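Local structure of endoglucanase (Humicola insolens, 1DYS) at residues A[7-12]-A[76-81]; A[68-73]-A[128-133]; A[123-128]-A[173-178]; A[263-268]-A[301-306]. The protein hydrolyses internal beta-1,4-glucosidic linkages of cellulose as a family 6 glycoside hydrolase, taking part in the recycling of plant biomass. All blocks are in the same frame, centred on the assembly; numbering follows the deposited sequence.

Interaction 1: residues A[7-12]-A[76-81]; sequences SGRTLL and GENPIV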
loop_
_atom_site.group_PDB
_atom_site.type_symbol
_atom_site.label_atom_id
_atom_site.label_comp_id
_atom_site.label_asym_id
_atom_site.label_seq_id
_atom_site.Cartn_x
_atom_site.Cartn_y
_atom_site.Cartn_z
ATOM N N SER A 7 9.838 -17.769 27.859
ATOM C CA SER A 7 10.758 -18.552 28.687
ATOM C C SER A 7 11.102 -19.898 28.076
ATOM O O SER A 7 10.274 -20.771 27.784
ATOM C CB SER A 7 10.114 -18.794 30.065
ATOM O OG SER A 7 11.098 -18.807 31.088
ATOM N N GLY A 8 12.393 -20.104 27.815
ATOM C CA GLY A 8 12.942 -21.288 27.234
ATOM C C GLY A 8 12.606 -21.520 25.772
ATOM O O GLY A 8 12.911 -22.562 25.207
ATOM N N ARG A 9 12.033 -20.513 25.109
ATOM C CA ARG A 9 11.676 -20.618 23.701
ATOM C C ARG A 9 12.562 -19.733 22.833
ATOM O O ARG A 9 13.268 -18.874 23.331
ATOM C CB ARG A 9 10.182 -20.288 23.538
ATOM C CG ARG A 9 9.300 -21.377 24.110
ATOM C CD ARG A 9 7.802 -21.203 23.879
ATOM N NE ARG A 9 7.113 -22.396 24.389
ATOM C CZ ARG A 9 6.207 -22.426 25.352
ATOM N NH1 ARG A 9 5.827 -21.302 25.939
ATOM N NH2 ARG A 9 5.688 -23.607 25.690
ATOM N N THR A 10 12.532 -19.938 21.522
ATOM C CA THR A 10 13.268 -19.094 20.579
ATOM C C THR A 10 12.245 -18.391 19.675
ATOM O O THR A 10 11.382 -19.095 19.168
ATOM C CB THR A 10 14.186 -19.919 19.674
ATOM O OG1 THR A 10 13.508 -21.125 19.286
ATOM C CG2 THR A 10 15.446 -20.293 20.459
ATOM N N LEU A 11 12.333 -17.076 19.532
ATOM C CA LEU A 11 11.424 -16.391 18.588
ATOM C C LEU A 11 11.726 -16.878 17.183
ATOM O O LEU A 11 12.839 -16.965 16.682
ATOM C CB LEU A 11 11.641 -14.875 18.690
ATOM C CG LEU A 11 10.692 -14.049 17.807
ATOM C CD1 LEU A 11 9.205 -14.276 18.070
ATOM C CD2 LEU A 11 11.079 -12.570 17.928
ATOM N N LEU A 12 10.670 -17.313 16.459
ATOM C CA LEU A 12 10.850 -17.929 15.160
ATOM C C LEU A 12 11.379 -16.999 14.070
ATOM O O LEU A 12 10.927 -15.858 13.987
ATOM C CB LEU A 12 9.535 -18.598 14.717
ATOM C CG LEU A 12 9.569 -19.380 13.397
ATOM C CD1 LEU A 12 10.232 -20.739 13.534
ATOM C CD2 LEU A 12 8.154 -19.537 12.855
ATOM N N GLY A 76 14.039 -30.330 16.663
ATOM C CA GLY A 76 14.298 -30.226 18.068
ATOM C C GLY A 76 14.195 -28.867 18.713
ATOM O O GLY A 76 14.423 -28.728 19.922
ATOM N N GLU A 77 13.823 -27.853 17.941
ATOM C CA GLU A 77 13.703 -26.510 18.513
ATOM C C GLU A 77 12.396 -26.337 19.264
ATOM O O GLU A 77 11.467 -27.150 19.216
ATOM C CB GLU A 77 13.824 -25.491 17.379
ATOM C CG GLU A 77 15.073 -25.700 16.522
ATOM C CD GLU A 77 15.242 -24.616 15.479
ATOM O OE1 GLU A 77 14.445 -23.659 15.448
ATOM O OE2 GLU A 77 16.189 -24.751 14.682
ATOM N N ASN A 78 12.288 -25.224 19.972
ATOM C CA ASN A 78 11.142 -24.834 20.772
ATOM C C ASN A 78 10.782 -23.361 20.487
ATOM O O ASN A 78 11.162 -22.444 21.227
ATOM C CB ASN A 78 11.472 -24.925 22.266
ATOM C CG ASN A 78 10.527 -25.922 22.905
ATOM O OD1 ASN A 78 10.866 -27.103 22.907
ATOM N ND2 ASN A 78 9.382 -25.445 23.371
ATOM N N PRO A 79 10.076 -23.214 19.398
ATOM C CA PRO A 79 9.763 -21.903 18.858
ATOM C C PRO A 79 8.572 -21.240 19.498
ATOM O O PRO A 79 7.702 -21.864 20.113
ATOM C CB PRO A 79 9.488 -22.133 17.348
ATOM C CG PRO A 79 9.053 -23.571 17.306
ATOM C CD PRO A 79 9.631 -24.276 18.502
ATOM N N ILE A 80 8.575 -19.916 19.320
ATOM C CA ILE A 80 7.345 -19.161 19.602
ATOM C C ILE A 80 7.210 -18.265 18.368
ATOM O O ILE A 80 8.195 -17.665 17.954
ATOM C CB ILE A 80 7.299 -18.448 20.931
ATOM C CG1 ILE A 80 5.964 -17.696 21.069
ATOM C CG2 ILE A 80 8.523 -17.537 21.101
ATOM C CD1 ILE A 80 5.683 -17.167 22.463
ATOM N N VAL A 81 6.038 -18.311 17.749
ATOM C CA VAL A 81 5.823 -17.503 16.539
ATOM C C VAL A 81 5.294 -16.104 16.837
ATOM O O VAL A 81 4.301 -16.025 17.546
ATOM C CB VAL A 81 4.734 -18.228 15.702
ATOM C CG1 VAL A 81 4.339 -17.406 14.474
ATOM C CG2 VAL A 81 5.237 -19.607 15.306
HETATM O O HOH W 1 7.519 -23.884 22.404
HETATM O O HOH W 2 14.367 -23.344 20.406
HETATM O O HOH W 3 13.283 -21.584 16.262
#
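L12 lies alongside P79 and V81, its CD1 against the proline ring and its CD2 3.8 Å from V81 CG2. The two segments are neighbouring parallel strands, 10-11 and 79-81, at one margin of the parallel beta-barrel sheet of a family 6 glycoside hydrolase. Three backbone bonds form the ladder. T10 N donates to N78 O, I80 N to T10 O and L12 N to I80 O, each at 2.9 Å. T10 and P79 share one face of the sheet, L11 and I80 the other. Chi1 of L12 (-176°) puts CG opposite the backbone N and brings both methyls to P79 and V81. N68 of helix 60-74 touches L12, and A65 and A69 touch V81. R9 runs out extended and crosses I80 at about a right angle. Its NH1 bonds to P5 O. Three waters join the polar groups along the strand edges and the loop before strand 79-85. One water links T10 OG1 to N78 N, and a second links T10 OG1 to E77 OE1. A third water accepts from R9 NE and, weakly, from N78 ND2, and donates to P79 O over 3.1 Å.

Interaction 2: residues A[68-73]-A[128-133]; sequences NARAAK and SDVQFA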
loop_
_atom_site.group_PDB
_atom_site.type_symbol
_atom_site.label_atom_id
_atom_site.label_comp_id
_atom_site.label_asym_id
_atom_site.label_seq_id
_atom_site.Cartn_x
_atom_site.Cartn_y
_atom_site.Cartn_z
ATOM N N ASN A 68 6.627 -23.182 9.180
ATOM C CA ASN A 68 7.963 -22.967 9.693
ATOM C C ASN A 68 8.100 -23.350 11.160
ATOM O O ASN A 68 9.119 -23.912 11.545
ATOM C CB ASN A 68 8.377 -21.501 9.477
ATOM C CG ASN A 68 8.503 -21.127 8.021
ATOM O OD1 ASN A 68 8.706 -21.983 7.156
ATOM N ND2 ASN A 68 8.459 -19.823 7.725
ATOM N N ALA A 69 7.106 -23.052 11.996
ATOM C CA ALA A 69 7.132 -23.376 13.405
ATOM C C ALA A 69 7.170 -24.917 13.557
ATOM O O ALA A 69 7.998 -25.413 14.298
ATOM C CB ALA A 69 5.979 -22.818 14.218
ATOM N N ARG A 70 6.339 -25.615 12.792
ATOM C CA ARG A 70 6.309 -27.076 12.873
ATOM C C ARG A 70 7.587 -27.717 12.352
ATOM O O ARG A 70 8.011 -28.748 12.894
ATOM C CB ARG A 70 5.093 -27.618 12.120
ATOM C CG ARG A 70 3.782 -27.178 12.752
ATOM C CD ARG A 70 2.553 -27.743 12.039
ATOM N NE ARG A 70 1.405 -27.571 12.949
ATOM C CZ ARG A 70 0.180 -27.311 12.521
ATOM N NH1 ARG A 70 -0.057 -27.267 11.221
ATOM N NH2 ARG A 70 -0.779 -27.139 13.445
ATOM N N ALA A 71 8.266 -27.122 11.375
ATOM C CA ALA A 71 9.535 -27.632 10.878
ATOM C C ALA A 71 10.656 -27.413 11.893
ATOM O O ALA A 71 11.580 -28.225 12.049
ATOM C CB ALA A 71 9.917 -26.963 9.558
ATOM N N ALA A 72 10.593 -26.301 12.616
ATOM C CA ALA A 72 11.587 -25.961 13.619
ATOM C C ALA A 72 11.496 -26.958 14.768
ATOM O O ALA A 72 12.457 -27.533 15.250
ATOM C CB ALA A 72 11.404 -24.532 14.119
ATOM N N LYS A 73 10.252 -27.225 15.148
ATOM C CA LYS A 73 9.992 -28.126 16.280
ATOM C C LYS A 73 10.357 -29.551 15.901
ATOM O O LYS A 73 10.789 -30.323 16.762
ATOM C CB LYS A 73 8.578 -27.813 16.705
ATOM C CG LYS A 73 7.588 -28.938 16.674
ATOM C CD LYS A 73 7.459 -29.584 18.042
ATOM C CE LYS A 73 6.917 -28.645 19.106
ATOM N NZ LYS A 73 5.975 -27.626 18.562
ATOM N N SER A 128 -2.937 -25.810 17.797
ATOM C CA SER A 128 -2.825 -25.911 19.243
ATOM C C SER A 128 -1.466 -26.377 19.766
ATOM O O SER A 128 -1.165 -26.202 20.955
ATOM C CB SER A 128 -3.914 -26.856 19.773
ATOM O OG SER A 128 -3.873 -28.139 19.208
ATOM N N ASP A 129 -0.660 -26.940 18.898
ATOM C CA ASP A 129 0.672 -27.430 19.077
ATOM C C ASP A 129 1.717 -26.314 18.953
ATOM O O ASP A 129 2.897 -26.506 19.231
ATOM C CB ASP A 129 1.003 -28.481 18.008
ATOM C CG ASP A 129 0.901 -28.038 16.572
ATOM O OD1 ASP A 129 -0.091 -27.364 16.192
ATOM O OD2 ASP A 129 1.746 -28.347 15.704
ATOM N N VAL A 130 1.275 -25.159 18.453
ATOM C CA VAL A 130 2.222 -24.047 18.293
ATOM C C VAL A 130 1.984 -22.925 19.284
ATOM O O VAL A 130 0.848 -22.530 19.546
ATOM C CB VAL A 130 2.053 -23.534 16.843
ATOM C CG1 VAL A 130 2.944 -22.333 16.547
ATOM C CG2 VAL A 130 2.363 -24.666 15.859
ATOM N N GLN A 131 3.094 -22.352 19.810
ATOM C CA GLN A 131 2.889 -21.209 20.701
ATOM C C GLN A 131 2.919 -19.894 19.909
ATOM O O GLN A 131 3.844 -19.778 19.092
ATOM C CB GLN A 131 3.998 -21.164 21.792
ATOM C CG GLN A 131 3.847 -22.409 22.694
ATOM C CD GLN A 131 2.709 -22.298 23.684
ATOM O OE1 GLN A 131 2.455 -21.250 24.284
ATOM N NE2 GLN A 131 1.962 -23.396 23.844
ATOM N N PHE A 132 2.015 -18.969 20.204
ATOM C CA PHE A 132 1.983 -17.715 19.472
ATOM C C PHE A 132 2.047 -16.508 20.393
ATOM O O PHE A 132 1.413 -16.461 21.450
ATOM C CB PHE A 132 0.642 -17.583 18.702
ATOM C CG PHE A 132 0.411 -18.593 17.616
ATOM C CD1 PHE A 132 0.896 -18.458 16.324
ATOM C CD2 PHE A 132 -0.247 -19.784 17.926
ATOM C CE1 PHE A 132 0.679 -19.418 15.379
ATOM C CE2 PHE A 132 -0.427 -20.771 16.977
ATOM C CZ PHE A 132 0.002 -20.593 15.671
ATOM N N ALA A 133 2.820 -15.512 19.959
ATOM C CA ALA A 133 2.799 -14.203 20.578
ATOM C C ALA A 133 2.191 -13.232 19.536
ATOM O O ALA A 133 2.761 -13.114 18.454
ATOM C CB ALA A 133 4.152 -13.611 20.928
HETATM O O HOH W 4 4.874 -25.657 21.001
#
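R70 and D129 make the charged part of the contact. The arginine holds the carboxylate side-on with two nitrogens, one to each oxygen. NH2 of R70 donates to D129 OD1 over 2.8 Å, almost straight at 178°, and R70 NE donates to D129 OD2 over 2.9 Å. Both oxygens use their syn lone pairs. The guanidinium and carboxylate planes are 23° apart, so the two groups meet edge to edge and nearly coplanar. The paired bonds fix the rotation of both. R70 gets there by an extended chain from CG to NE, while CG of D129 stands between its own backbone N and carbonyl carbon (chi1 58°). The guanidinium also touches A127, the residue before S128.

K73 adds weaker bonds. Bent along its chain, it brings NZ to D129 O at 3.3 Å. A water donates to the same carbonyl oxygen in an ordinary bond of 2.8 Å to D129 O and accepts weakly from K73 NZ, closing a small ring. K73 NZ and D129 OD2 lie 5.2 Å apart and are not in contact.

In this alpha/beta barrel, helix 60-74 packs on the loop that leads into strand 132-136.

The apolar part is small and buried. A69 CB meets V130 CG1 at 3.9 Å, and both side chains also touch V81 of strand 79-85. On its other side V130 CG1 sits over one face of the F132 ring, offset toward the rim, 3.5 Å above its plane.

Interaction 3: residues A[123-128]-A[173-178]; sequences KLKAAS and SHIHLY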
loop_
_atom_site.group_PDB
_atom_site.type_symbol
_atom_site.label_atom_id
_atom_site.label_comp_id
_atom_site.label_asym_id
_atom_site.label_seq_id
_atom_site.Cartn_x
_atom_site.Cartn_y
_atom_site.Cartn_z
ATOM N N LYS A 123 -7.129 -20.139 12.281
ATOM C CA LYS A 123 -5.810 -20.700 12.026
ATOM C C LYS A 123 -4.990 -20.902 13.290
ATOM O O LYS A 123 -4.343 -21.936 13.459
ATOM C CB LYS A 123 -5.045 -19.665 11.152
ATOM C CG LYS A 123 -5.549 -19.758 9.705
ATOM C CD LYS A 123 -4.753 -18.716 8.901
ATOM C CE LYS A 123 -5.387 -18.509 7.519
ATOM N NZ LYS A 123 -5.333 -19.731 6.695
ATOM N N LEU A 124 -5.065 -19.961 14.239
ATOM C CA LEU A 124 -4.284 -20.153 15.471
ATOM C C LEU A 124 -4.918 -21.206 16.379
ATOM O O LEU A 124 -4.153 -21.967 16.977
ATOM C CB LEU A 124 -4.124 -18.829 16.222
ATOM C CG LEU A 124 -2.909 -17.977 15.833
ATOM C CD1 LEU A 124 -2.950 -17.573 14.363
ATOM C CD2 LEU A 124 -2.945 -16.702 16.666
ATOM N N LYS A 125 -6.243 -21.251 16.479
ATOM C CA LYS A 125 -6.862 -22.249 17.380
ATOM C C LYS A 125 -6.680 -23.636 16.798
ATOM O O LYS A 125 -6.598 -24.601 17.574
ATOM C CB LYS A 125 -8.339 -21.913 17.630
ATOM C CG LYS A 125 -8.519 -20.707 18.549
ATOM C CD LYS A 125 -9.992 -20.337 18.752
ATOM C CE LYS A 125 -10.062 -19.210 19.773
ATOM N NZ LYS A 125 -11.426 -18.693 19.967
ATOM N N ALA A 126 -6.565 -23.783 15.481
ATOM C CA ALA A 126 -6.318 -25.124 14.904
ATOM C C ALA A 126 -4.907 -25.573 15.216
ATOM O O ALA A 126 -4.652 -26.763 15.450
ATOM C CB ALA A 126 -6.569 -25.092 13.405
ATOM N N ALA A 127 -3.961 -24.629 15.289
ATOM C CA ALA A 127 -2.568 -25.006 15.539
ATOM C C ALA A 127 -2.257 -24.969 17.017
ATOM O O ALA A 127 -1.394 -24.234 17.521
ATOM C CB ALA A 127 -1.645 -24.065 14.743
ATOM N N SER A 128 -2.937 -25.810 17.797
ATOM C CA SER A 128 -2.825 -25.911 19.243
ATOM C C SER A 128 -1.466 -26.377 19.766
ATOM O O SER A 128 -1.165 -26.202 20.955
ATOM C CB SER A 128 -3.914 -26.856 19.773
ATOM O OG SER A 128 -3.873 -28.139 19.208
ATOM N N SER A 173 -4.783 -21.212 25.607
ATOM C CA SER A 173 -3.551 -21.302 26.384
ATOM C C SER A 173 -2.277 -21.199 25.560
ATOM O O SER A 173 -1.225 -20.966 26.163
ATOM C CB SER A 173 -3.571 -22.615 27.176
ATOM O OG SER A 173 -3.337 -23.713 26.323
ATOM N N HIS A 174 -2.318 -21.350 24.236
ATOM C CA HIS A 174 -1.139 -21.296 23.399
ATOM C C HIS A 174 -1.062 -19.964 22.632
ATOM O O HIS A 174 -0.148 -19.760 21.851
ATOM C CB HIS A 174 -1.059 -22.476 22.429
ATOM C CG HIS A 174 -2.198 -22.454 21.441
ATOM N ND1 HIS A 174 -3.514 -22.628 21.811
ATOM C CD2 HIS A 174 -2.190 -22.260 20.104
ATOM C CE1 HIS A 174 -4.275 -22.557 20.729
ATOM N NE2 HIS A 174 -3.505 -22.290 19.675
ATOM N N ILE A 175 -2.009 -19.084 22.949
ATOM C CA ILE A 175 -2.020 -17.757 22.313
ATOM C C ILE A 175 -1.786 -16.692 23.377
ATOM O O ILE A 175 -2.536 -16.544 24.347
ATOM C CB ILE A 175 -3.369 -17.470 21.628
ATOM C CG1 ILE A 175 -3.690 -18.490 20.540
ATOM C CG2 ILE A 175 -3.360 -16.048 21.044
ATOM C CD1 ILE A 175 -5.108 -18.322 19.968
ATOM N N HIS A 176 -0.712 -15.894 23.210
ATOM C CA HIS A 176 -0.312 -14.876 24.169
ATOM C C HIS A 176 -0.430 -13.483 23.562
ATOM O O HIS A 176 0.242 -13.204 22.585
ATOM C CB HIS A 176 1.133 -15.163 24.604
ATOM C CG HIS A 176 1.242 -16.621 25.001
ATOM N ND1 HIS A 176 0.800 -17.068 26.238
ATOM C CD2 HIS A 176 1.656 -17.687 24.299
ATOM C CE1 HIS A 176 0.997 -18.384 26.257
ATOM N NE2 HIS A 176 1.508 -18.792 25.119
ATOM N N LEU A 177 -1.383 -12.727 24.089
ATOM C CA LEU A 177 -1.707 -11.437 23.481
ATOM C C LEU A 177 -0.974 -10.291 24.112
ATOM O O LEU A 177 -0.956 -10.121 25.324
ATOM C CB LEU A 177 -3.223 -11.233 23.561
ATOM C CG LEU A 177 -4.078 -12.310 22.884
ATOM C CD1 LEU A 177 -5.561 -12.036 23.128
ATOM C CD2 LEU A 177 -3.792 -12.388 21.392
ATOM N N TYR A 178 -0.380 -9.438 23.254
ATOM C CA TYR A 178 0.312 -8.241 23.688
ATOM C C TYR A 178 -0.323 -7.072 22.962
ATOM O O TYR A 178 -0.220 -6.932 21.734
ATOM C CB TYR A 178 1.812 -8.368 23.377
ATOM C CG TYR A 178 2.548 -9.420 24.210
ATOM C CD1 TYR A 178 3.072 -9.048 25.452
ATOM C CD2 TYR A 178 2.697 -10.711 23.775
ATOM C CE1 TYR A 178 3.770 -9.974 26.220
ATOM C CE2 TYR A 178 3.359 -11.658 24.539
ATOM C CZ TYR A 178 3.881 -11.275 25.751
ATOM O OH TYR A 178 4.547 -12.246 26.456
#
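The C-terminal end of helix 108-126 meets the start of strand 175-180 here, where the outer helix layer meets the parallel barrel. H174 makes the polar link. Its NE2 donates to L124 O over 2.8 Å, at 171° on the hydrogen. The oxygen lies in the imidazole plane, but the donor stands above the carbonyl plane, 43° out of it. The bond therefore misses the lone-pair direction of L124 O. That carbonyl also accepts a weak bond from A127 N where the helix runs out. The ring is sandwiched. S128 CA makes a CH-pi contact over one face, 3.8 Å from the centroid. CG1 of I175 lies over the centre of the opposite face. H174 reaches the helix end because chi1 (64°) sets CG between its backbone N and carbonyl carbon. Next to it, I175 CD1 packs on L124 CB at 3.9 Å. L124 also touches F132 and V134 of strand 132-136, and H174 touches F132. A127 turns the chain out of the helix as the centre of an inverse gamma turn. A helix end fastened to a strand start by one side-chain bond and apolar contacts fits the alpha/beta packing of this barrel fold.

Interaction 4: residues A[263-268]-A[301-306]; sequences FIIDQS and PNVDAI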
loop_
_atom_site.group_PDB
_atom_site.type_symbol
_atom_site.label_atom_id
_atom_site.label_comp_id
_atom_site.label_asym_id
_atom_site.label_seq_id
_atom_site.Cartn_x
_atom_site.Cartn_y
_atom_site.Cartn_z
ATOM N N PHE A 263 5.593 -6.579 29.236
ATOM C CA PHE A 263 5.898 -6.020 27.920
ATOM C C PHE A 263 6.764 -6.915 27.047
ATOM O O PHE A 263 7.572 -7.696 27.515
ATOM C CB PHE A 263 6.745 -4.731 28.068
ATOM C CG PHE A 263 5.923 -3.497 28.258
ATOM C CD1 PHE A 263 5.199 -3.321 29.430
ATOM C CD2 PHE A 263 5.741 -2.546 27.265
ATOM C CE1 PHE A 263 4.397 -2.233 29.624
ATOM C CE2 PHE A 263 4.967 -1.435 27.462
ATOM C CZ PHE A 263 4.255 -1.248 28.647
ATOM N N ILE A 264 6.672 -6.718 25.733
ATOM C CA ILE A 264 7.632 -7.237 24.767
ATOM C C ILE A 264 8.084 -5.967 24.023
ATOM O O ILE A 264 7.237 -5.120 23.837
ATOM C CB ILE A 264 7.322 -8.344 23.781
ATOM C CG1 ILE A 264 6.035 -8.021 23.000
ATOM C CG2 ILE A 264 7.162 -9.649 24.571
ATOM C CD1 ILE A 264 5.524 -9.133 22.117
ATOM N N ILE A 265 9.391 -5.766 23.831
ATOM C CA ILE A 265 9.857 -4.468 23.316
ATOM C C ILE A 265 10.696 -4.683 22.068
ATOM O O ILE A 265 11.622 -5.470 22.026
ATOM C CB ILE A 265 10.775 -3.747 24.329
ATOM C CG1 ILE A 265 9.933 -3.348 25.546
ATOM C CG2 ILE A 265 11.381 -2.470 23.734
ATOM C CD1 ILE A 265 10.571 -2.472 26.573
ATOM N N ASP A 266 10.321 -3.998 20.980
ATOM C CA ASP A 266 11.005 -4.177 19.700
ATOM C C ASP A 266 12.379 -3.499 19.810
ATOM O O ASP A 266 12.434 -2.363 20.297
ATOM C CB ASP A 266 10.226 -3.408 18.614
ATOM C CG ASP A 266 10.566 -3.821 17.189
ATOM O OD1 ASP A 266 11.451 -4.654 16.902
ATOM O OD2 ASP A 266 9.902 -3.265 16.254
ATOM N N GLN A 267 13.419 -4.200 19.367
ATOM C CA GLN A 267 14.733 -3.581 19.220
ATOM C C GLN A 267 15.237 -3.916 17.824
ATOM O O GLN A 267 16.427 -3.910 17.563
ATOM C CB GLN A 267 15.787 -4.039 20.254
ATOM C CG GLN A 267 15.514 -3.551 21.672
ATOM C CD GLN A 267 15.778 -2.057 21.821
ATOM O OE1 GLN A 267 16.910 -1.642 22.087
ATOM N NE2 GLN A 267 14.745 -1.278 21.635
ATOM N N SER A 268 14.307 -4.111 16.850
ATOM C CA SER A 268 14.719 -4.391 15.475
ATOM C C SER A 268 15.596 -3.290 14.915
ATOM O O SER A 268 16.526 -3.561 14.143
ATOM C CB SER A 268 13.476 -4.525 14.570
ATOM O OG SER A 268 12.694 -3.316 14.679
ATOM N N PRO A 301 11.602 -6.976 35.370
ATOM C CA PRO A 301 10.515 -7.857 35.715
ATOM C C PRO A 301 9.259 -7.647 34.876
ATOM O O PRO A 301 8.491 -8.576 34.644
ATOM C CB PRO A 301 10.109 -7.593 37.189
ATOM C CG PRO A 301 10.957 -6.409 37.563
ATOM C CD PRO A 301 12.035 -6.181 36.540
ATOM N N ASN A 302 9.049 -6.401 34.463
ATOM C CA ASN A 302 7.901 -6.021 33.669
ATOM C C ASN A 302 8.105 -6.318 32.195
ATOM O O ASN A 302 7.173 -6.048 31.437
ATOM C CB ASN A 302 7.723 -4.494 33.805
ATOM C CG ASN A 302 7.608 -4.108 35.281
ATOM O OD1 ASN A 302 8.376 -3.301 35.805
ATOM N ND2 ASN A 302 6.604 -4.693 35.902
ATOM N N VAL A 303 9.275 -6.781 31.812
ATOM C CA VAL A 303 9.538 -6.985 30.375
ATOM C C VAL A 303 9.795 -8.468 30.130
ATOM O O VAL A 303 10.836 -9.021 30.475
ATOM C CB VAL A 303 10.703 -6.111 29.886
ATOM C CG1 VAL A 303 10.923 -6.309 28.378
ATOM C CG2 VAL A 303 10.447 -4.620 30.106
ATOM N N ASP A 304 8.810 -9.163 29.555
ATOM C CA ASP A 304 8.934 -10.538 29.180
ATOM C C ASP A 304 10.088 -10.830 28.201
ATOM O O ASP A 304 10.789 -11.840 28.264
ATOM C CB ASP A 304 7.675 -11.110 28.500
ATOM C CG ASP A 304 6.543 -11.439 29.447
ATOM O OD1 ASP A 304 6.765 -11.594 30.664
ATOM O OD2 ASP A 304 5.385 -11.563 28.979
ATOM N N ALA A 305 10.262 -9.981 27.190
ATOM C CA ALA A 305 11.305 -10.267 26.212
ATOM C C ALA A 305 11.621 -9.059 25.345
ATOM O O ALA A 305 10.792 -8.156 25.172
ATOM C CB ALA A 305 10.883 -11.430 25.306
ATOM N N ILE A 306 12.851 -9.045 24.865
ATOM C CA ILE A 306 13.234 -8.112 23.801
ATOM C C ILE A 306 13.004 -8.927 22.536
ATOM O O ILE A 306 13.350 -10.110 22.506
ATOM C CB ILE A 306 14.697 -7.602 23.873
ATOM C CG1 ILE A 306 14.758 -6.632 25.054
ATOM C CG2 ILE A 306 15.104 -6.967 22.539
ATOM C CD1 ILE A 306 16.105 -6.298 25.641
#
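F263 N donates to N302 O over 2.8 Å, and the carbonyl oxygen of F263 takes a weak bond from D304 N. Two residues along the strand, I265 N donates to A305 O over 3.1 Å, in the carbonyl plane. These bonds join parallel strands 262-266 and 303-307 of the barrel. The register slips by one between F263 and I264, a beta bulge. Apolar side chains meet on both faces. On the F263 face the I265 and V303 side chains cross at about a right angle, with I265 CD1 4.1 Å from V303 CG2. I264 CG2 meets A305 CB on the other. Past the strand end, I306 CG2 rests on Q267 CG at 3.5 Å; chi1 of the glutamine (-69°) places that CG.

The next shell fixes the polar ends. D304 OD2 takes a hydrogen bond from Y178 and forms a salt bridge with R214. D266 OD1 closes an Asx turn with S268 N and also accepts from S268 OG, from the same face. V309 N bonds to OD1 too, and the backbone N of K310, a probable substrate-binding residue, bonds to OD2. Several N-H donors thus fix the orientation of D266, and the partners of D304 would probably favour its charged form.

In the fold
From the N terminus, strand 10-11 enters the sheet beside strand 79-85, and interaction 1 closes a mostly helical loop of 63 residues. Interaction 2 opens inside that loop, on helix 60-74, and ends at strand 132-136, so the two cross. Interaction 3 in turn opens on helix 108-126 before interaction 2 closes and reaches strand 175-180. These two also cross, and they share S128. Interaction 2 thus bridges 1 and 3, which are themselves in series. Interaction 1 pairs two strands, while 2 and 3 join helices 60-74 and 108-126 to the starts of the next strands. Interaction 4 follows in series and closes a loop of 32 residues. Y178 packs on I264 and links it to interaction 3.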